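Local coordinates for minor structural protein 5 (Lactococcus phage Tuc2009, PDB 5E7T) that is a minor structural protein of the phage, with a domain related to galactose-binding modules that probably binds host carbohydrate, at residues Met58-Leu69 with Ala159-Glu170. Sequence-based numbering, arbitrary orientation.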
loop_
_atom_site.group_PDB
_atom_site.type_symbol
_atom_site.label_atom_id
_atom_site.label_comp_id
_atom_site.label_asym_id
_atom_site.label_seq_id
_atom_site.Cartn_x
_atom_site.Cartn_y
_atom_site.Cartn_z
ATOM N N MET B 58 -41.787 46.487 7.196
ATOM C CA MET B 58 -40.970 47.538 6.619
ATOM C C MET B 58 -41.230 48.816 7.406
ATOM O O MET B 58 -42.390 49.212 7.535
ATOM C CB MET B 58 -41.332 47.730 5.151
ATOM C CG MET B 58 -41.470 46.440 4.378
ATOM S SD MET B 58 -39.885 45.876 3.805
ATOM C CE MET B 58 -39.961 46.364 2.166
ATOM N N LYS B 59 -40.150 49.448 7.950
ATOM C CA LYS B 59 -40.167 50.639 8.819
ATOM C C LYS B 59 -39.054 51.612 8.420
ATOM O O LYS B 59 -37.892 51.222 8.297
ATOM C CB LYS B 59 -39.928 50.174 10.270
ATOM C CG LYS B 59 -40.421 51.078 11.379
ATOM C CD LYS B 59 -40.448 50.263 12.669
ATOM C CE LYS B 59 -40.767 51.062 13.904
ATOM N NZ LYS B 59 -39.625 51.924 14.338
ATOM N N GLY B 60 -39.397 52.876 8.270
ATOM C CA GLY B 60 -38.398 53.869 7.919
ATOM C C GLY B 60 -38.891 55.291 8.016
ATOM O O GLY B 60 -40.104 55.529 8.004
ATOM N N THR B 61 -37.935 56.243 8.117
ATOM C CA THR B 61 -38.205 57.684 8.171
ATOM C C THR B 61 -37.243 58.352 7.183
ATOM O O THR B 61 -36.034 58.336 7.417
ATOM C CB THR B 61 -38.108 58.217 9.623
ATOM O OG1 THR B 61 -38.471 57.189 10.544
ATOM C CG2 THR B 61 -38.986 59.427 9.859
ATOM N N ASN B 62 -37.779 58.893 6.064
ATOM C CA ASN B 62 -37.013 59.517 4.968
ATOM C C ASN B 62 -35.935 58.562 4.529
ATOM O O ASN B 62 -34.725 58.831 4.624
ATOM C CB ASN B 62 -36.461 60.883 5.337
ATOM C CG ASN B 62 -37.517 61.935 5.461
ATOM O OD1 ASN B 62 -37.597 62.642 6.466
ATOM N ND2 ASN B 62 -38.322 62.097 4.424
ATOM N N ALA B 63 -36.399 57.385 4.110
ATOM C CA ALA B 63 -35.518 56.289 3.785
ATOM C C ALA B 63 -36.108 55.271 2.852
ATOM O O ALA B 63 -37.334 55.092 2.776
ATOM C CB ALA B 63 -35.104 55.588 5.074
ATOM N N TRP B 64 -35.189 54.552 2.189
ATOM C CA TRP B 64 -35.476 53.404 1.366
ATOM C C TRP B 64 -35.222 52.219 2.275
ATOM O O TRP B 64 -34.199 52.174 2.972
ATOM C CB TRP B 64 -34.547 53.360 0.168
ATOM C CG TRP B 64 -34.731 54.523 -0.752
ATOM C CD1 TRP B 64 -33.867 55.570 -0.946
ATOM C CD2 TRP B 64 -35.868 54.780 -1.577
ATOM N NE1 TRP B 64 -34.386 56.442 -1.882
ATOM C CE2 TRP B 64 -35.618 55.981 -2.279
ATOM C CE3 TRP B 64 -37.041 54.077 -1.842
ATOM C CZ2 TRP B 64 -36.535 56.518 -3.184
ATOM C CZ3 TRP B 64 -37.949 54.619 -2.726
ATOM C CH2 TRP B 64 -37.692 55.822 -3.392
ATOM N N VAL B 65 -36.186 51.300 2.335
ATOM C CA VAL B 65 -36.097 50.094 3.149
ATOM C C VAL B 65 -36.160 48.943 2.163
ATOM O O VAL B 65 -37.067 48.915 1.332
ATOM C CB VAL B 65 -37.254 50.008 4.191
ATOM C CG1 VAL B 65 -37.130 48.768 5.080
ATOM C CG2 VAL B 65 -37.332 51.272 5.038
ATOM N N ASN B 66 -35.206 48.011 2.226
ATOM C CA ASN B 66 -35.273 46.838 1.366
ATOM C C ASN B 66 -34.891 45.550 2.099
ATOM O O ASN B 66 -34.314 45.604 3.192
ATOM C CB ASN B 66 -34.489 47.023 0.070
ATOM C CG ASN B 66 -32.999 47.032 0.201
ATOM O OD1 ASN B 66 -32.363 45.991 0.385
ATOM N ND2 ASN B 66 -32.408 48.197 0.003
ATOM N N LYS B 67 -35.286 44.400 1.528
ATOM C CA LYS B 67 -34.963 43.055 2.016
ATOM C C LYS B 67 -34.474 42.324 0.772
ATOM O O LYS B 67 -35.129 42.401 -0.260
ATOM C CB LYS B 67 -36.181 42.342 2.658
ATOM C CG LYS B 67 -36.840 43.077 3.844
ATOM C CD LYS B 67 -35.967 43.201 5.098
ATOM C CE LYS B 67 -36.313 44.404 5.946
ATOM N NZ LYS B 67 -36.585 44.028 7.361
ATOM N N ASP B 68 -33.286 41.718 0.825
ATOM C CA ASP B 68 -32.715 41.027 -0.330
ATOM C C ASP B 68 -33.482 39.755 -0.676
ATOM O O ASP B 68 -33.676 38.882 0.194
ATOM C CB ASP B 68 -31.215 40.747 -0.120
ATOM C CG ASP B 68 -30.488 40.066 -1.265
ATOM O OD1 ASP B 68 -30.912 40.235 -2.427
ATOM O OD2 ASP B 68 -29.473 39.381 -0.999
ATOM N N LEU B 69 -33.943 39.676 -1.954
ATOM C CA LEU B 69 -34.680 38.536 -2.508
ATOM C C LEU B 69 -33.773 37.705 -3.418
ATOM O O LEU B 69 -34.227 36.725 -4.011
ATOM C CB LEU B 69 -35.895 38.985 -3.324
ATOM C CG LEU B 69 -36.957 39.911 -2.714
ATOM C CD1 LEU B 69 -38.032 40.172 -3.721
ATOM C CD2 LEU B 69 -37.600 39.302 -1.473
ATOM N N ALA B 159 -31.783 41.676 -6.692
ATOM C CA ALA B 159 -33.201 41.323 -6.577
ATOM C C ALA B 159 -33.640 41.757 -5.200
ATOM O O ALA B 159 -33.105 41.253 -4.211
ATOM C CB ALA B 159 -33.399 39.835 -6.739
ATOM N N ILE B 160 -34.551 42.751 -5.119
ATOM C CA ILE B 160 -34.990 43.261 -3.821
ATOM C C ILE B 160 -36.485 43.497 -3.720
ATOM O O ILE B 160 -37.167 43.740 -4.724
ATOM C CB ILE B 160 -34.217 44.552 -3.408
ATOM C CG1 ILE B 160 -34.366 45.686 -4.436
ATOM C CG2 ILE B 160 -32.770 44.274 -3.097
ATOM C CD1 ILE B 160 -33.983 47.007 -3.962
ATOM N N LEU B 161 -36.974 43.475 -2.475
ATOM C CA LEU B 161 -38.308 43.902 -2.098
ATOM C C LEU B 161 -37.982 45.266 -1.493
ATOM O O LEU B 161 -37.273 45.326 -0.475
ATOM C CB LEU B 161 -38.958 42.989 -1.048
ATOM C CG LEU B 161 -40.147 43.584 -0.286
ATOM C CD1 LEU B 161 -41.320 43.822 -1.172
ATOM C CD2 LEU B 161 -40.563 42.693 0.840
ATOM N N ASN B 162 -38.447 46.350 -2.144
ATOM C CA ASN B 162 -38.171 47.713 -1.733
ATOM C C ASN B 162 -39.426 48.526 -1.492
ATOM O O ASN B 162 -40.457 48.281 -2.120
ATOM C CB ASN B 162 -37.352 48.362 -2.829
ATOM C CG ASN B 162 -36.793 49.722 -2.527
ATOM O OD1 ASN B 162 -37.351 50.742 -2.950
ATOM N ND2 ASN B 162 -35.624 49.759 -1.883
ATOM N N VAL B 163 -39.318 49.521 -0.596
ATOM C CA VAL B 163 -40.317 50.542 -0.267
ATOM C C VAL B 163 -39.572 51.773 0.244
ATOM O O VAL B 163 -38.502 51.632 0.838
ATOM C CB VAL B 163 -41.460 50.088 0.679
ATOM C CG1 VAL B 163 -40.968 49.864 2.091
ATOM C CG2 VAL B 163 -42.619 51.091 0.671
ATOM N N GLY B 164 -40.129 52.951 -0.027
ATOM C CA GLY B 164 -39.587 54.229 0.389
ATOM C C GLY B 164 -40.596 55.012 1.183
ATOM O O GLY B 164 -41.721 55.223 0.730
ATOM N N PHE B 165 -40.197 55.412 2.394
ATOM C CA PHE B 165 -41.018 56.204 3.302
ATOM C C PHE B 165 -40.378 57.584 3.388
ATOM O O PHE B 165 -39.251 57.725 3.872
ATOM C CB PHE B 165 -41.085 55.566 4.691
ATOM C CG PHE B 165 -41.537 54.126 4.763
ATOM C CD1 PHE B 165 -42.880 53.809 4.909
ATOM C CD2 PHE B 165 -40.612 53.094 4.795
ATOM C CE1 PHE B 165 -43.291 52.483 5.063
ATOM C CE2 PHE B 165 -41.024 51.774 4.957
ATOM C CZ PHE B 165 -42.360 51.478 5.096
ATOM N N PHE B 166 -41.065 58.581 2.837
ATOM C CA PHE B 166 -40.572 59.948 2.831
ATOM C C PHE B 166 -41.602 60.906 3.380
ATOM O O PHE B 166 -42.803 60.759 3.132
ATOM C CB PHE B 166 -40.051 60.358 1.449
ATOM C CG PHE B 166 -38.821 59.575 1.067
ATOM C CD1 PHE B 166 -37.563 59.970 1.505
ATOM C CD2 PHE B 166 -38.926 58.401 0.326
ATOM C CE1 PHE B 166 -36.430 59.219 1.200
ATOM C CE2 PHE B 166 -37.787 57.653 0.016
ATOM C CZ PHE B 166 -36.546 58.066 0.466
ATOM N N GLY B 167 -41.120 61.852 4.161
ATOM C CA GLY B 167 -41.956 62.817 4.842
ATOM C C GLY B 167 -41.551 62.910 6.293
ATOM O O GLY B 167 -40.654 62.181 6.742
ATOM N N GLN B 168 -42.233 63.799 7.029
ATOM C CA GLN B 168 -41.968 64.127 8.429
ATOM C C GLN B 168 -41.926 62.924 9.360
ATOM O O GLN B 168 -40.920 62.739 10.058
ATOM C CB GLN B 168 -42.983 65.165 8.926
ATOM C CG GLN B 168 -42.366 66.333 9.662
ATOM C CD GLN B 168 -43.151 67.597 9.400
ATOM O OE1 GLN B 168 -42.852 68.363 8.466
ATOM N NE2 GLN B 168 -44.190 67.830 10.206
ATOM N N GLN B 169 -43.000 62.099 9.349
ATOM C CA GLN B 169 -43.123 60.960 10.248
ATOM C C GLN B 169 -42.701 59.637 9.667
ATOM O O GLN B 169 -42.611 59.462 8.447
ATOM C CB GLN B 169 -44.543 60.859 10.784
ATOM C CG GLN B 169 -44.908 61.931 11.795
ATOM C CD GLN B 169 -46.398 61.956 11.967
ATOM O OE1 GLN B 169 -47.138 62.460 11.108
ATOM N NE2 GLN B 169 -46.876 61.346 13.043
ATOM N N GLU B 170 -42.437 58.692 10.565
ATOM C CA GLU B 170 -42.048 57.333 10.226
ATOM C C GLU B 170 -43.275 56.645 9.703
ATOM O O GLU B 170 -44.387 56.883 10.193
ATOM C CB GLU B 170 -41.563 56.605 11.486
ATOM C CG GLU B 170 -41.078 55.192 11.260
ATOM C CD GLU B 170 -40.722 54.478 12.542
ATOM O OE1 GLU B 170 -41.647 54.137 13.315
ATOM O OE2 GLU B 170 -39.511 54.267 12.777
HETATM O O HOH W 1 -40.703 59.303 6.286
HETATM O O HOH W 2 -29.469 40.708 -4.992
#
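In the beta-sandwich of the BppA domain, edge strand 63-68 runs antiparallel to strand 157-166, and the pair illustrates how two segments of one chain pass side by side from one sheet to the other, through the turns at its end. Reciprocal backbone bonds join Ala63 with Phe165, Val65 with Val163 and Lys67 with Leu161; Leu69 N to Ala159 O closes the ladder. At its other end Asn62 and Ala63 both face Phe165, a G1 beta bulge with Asn62 in a left-handed conformation (phi 52°). A water accepts from Asn62 N and donates to Gly167 O and Gln169 O, tying the bulge to the opposing turn.

The two faces differ in character. On the inner one, Phe165 reaches between the sheets: its ring edge receives Val65 CG2, 3.7 Å from CE2, and Met58 CB, 3.9 Å from CZ. Met58 of the facing sheet, bent at chi2 (-84°), curls its CE against Val163 CG1 (3.6 Å) and Leu161 CG (3.7 Å), and Phe173 of strand 171-184 packs on both Met58 and Val163. On the outer face, Phe166 presents an edge to the indole of Trp64 in a T-shaped stack, planes at 66°, with Phe166 CE2 over the centre of the six-membered ring and Phe166 CZ 3.6 Å from Trp64 CE2. Gly164, lacking a side chain, lets the indole lie across the strand, with Trp64 CE3 3.4 Å from Gly164 CA; a sulfate ion, probably from the crystallisation liquor, lies close to the Trp64 side chain.

Beyond the turns, Lys59 and the extended Glu170 form a salt bridge, NZ to OE2 at 2.8 Å, met on the syn side but tilted out of the carboxylate plane, while NZ to OE1 is weak. Backbone bonds of Met58 with Phe173 and Gly60 with Gly171 continue the pairing in the other sheet, so the two neighbouring segments change sheets together, consistent with the jelly-roll sandwich of galactose-binding domains.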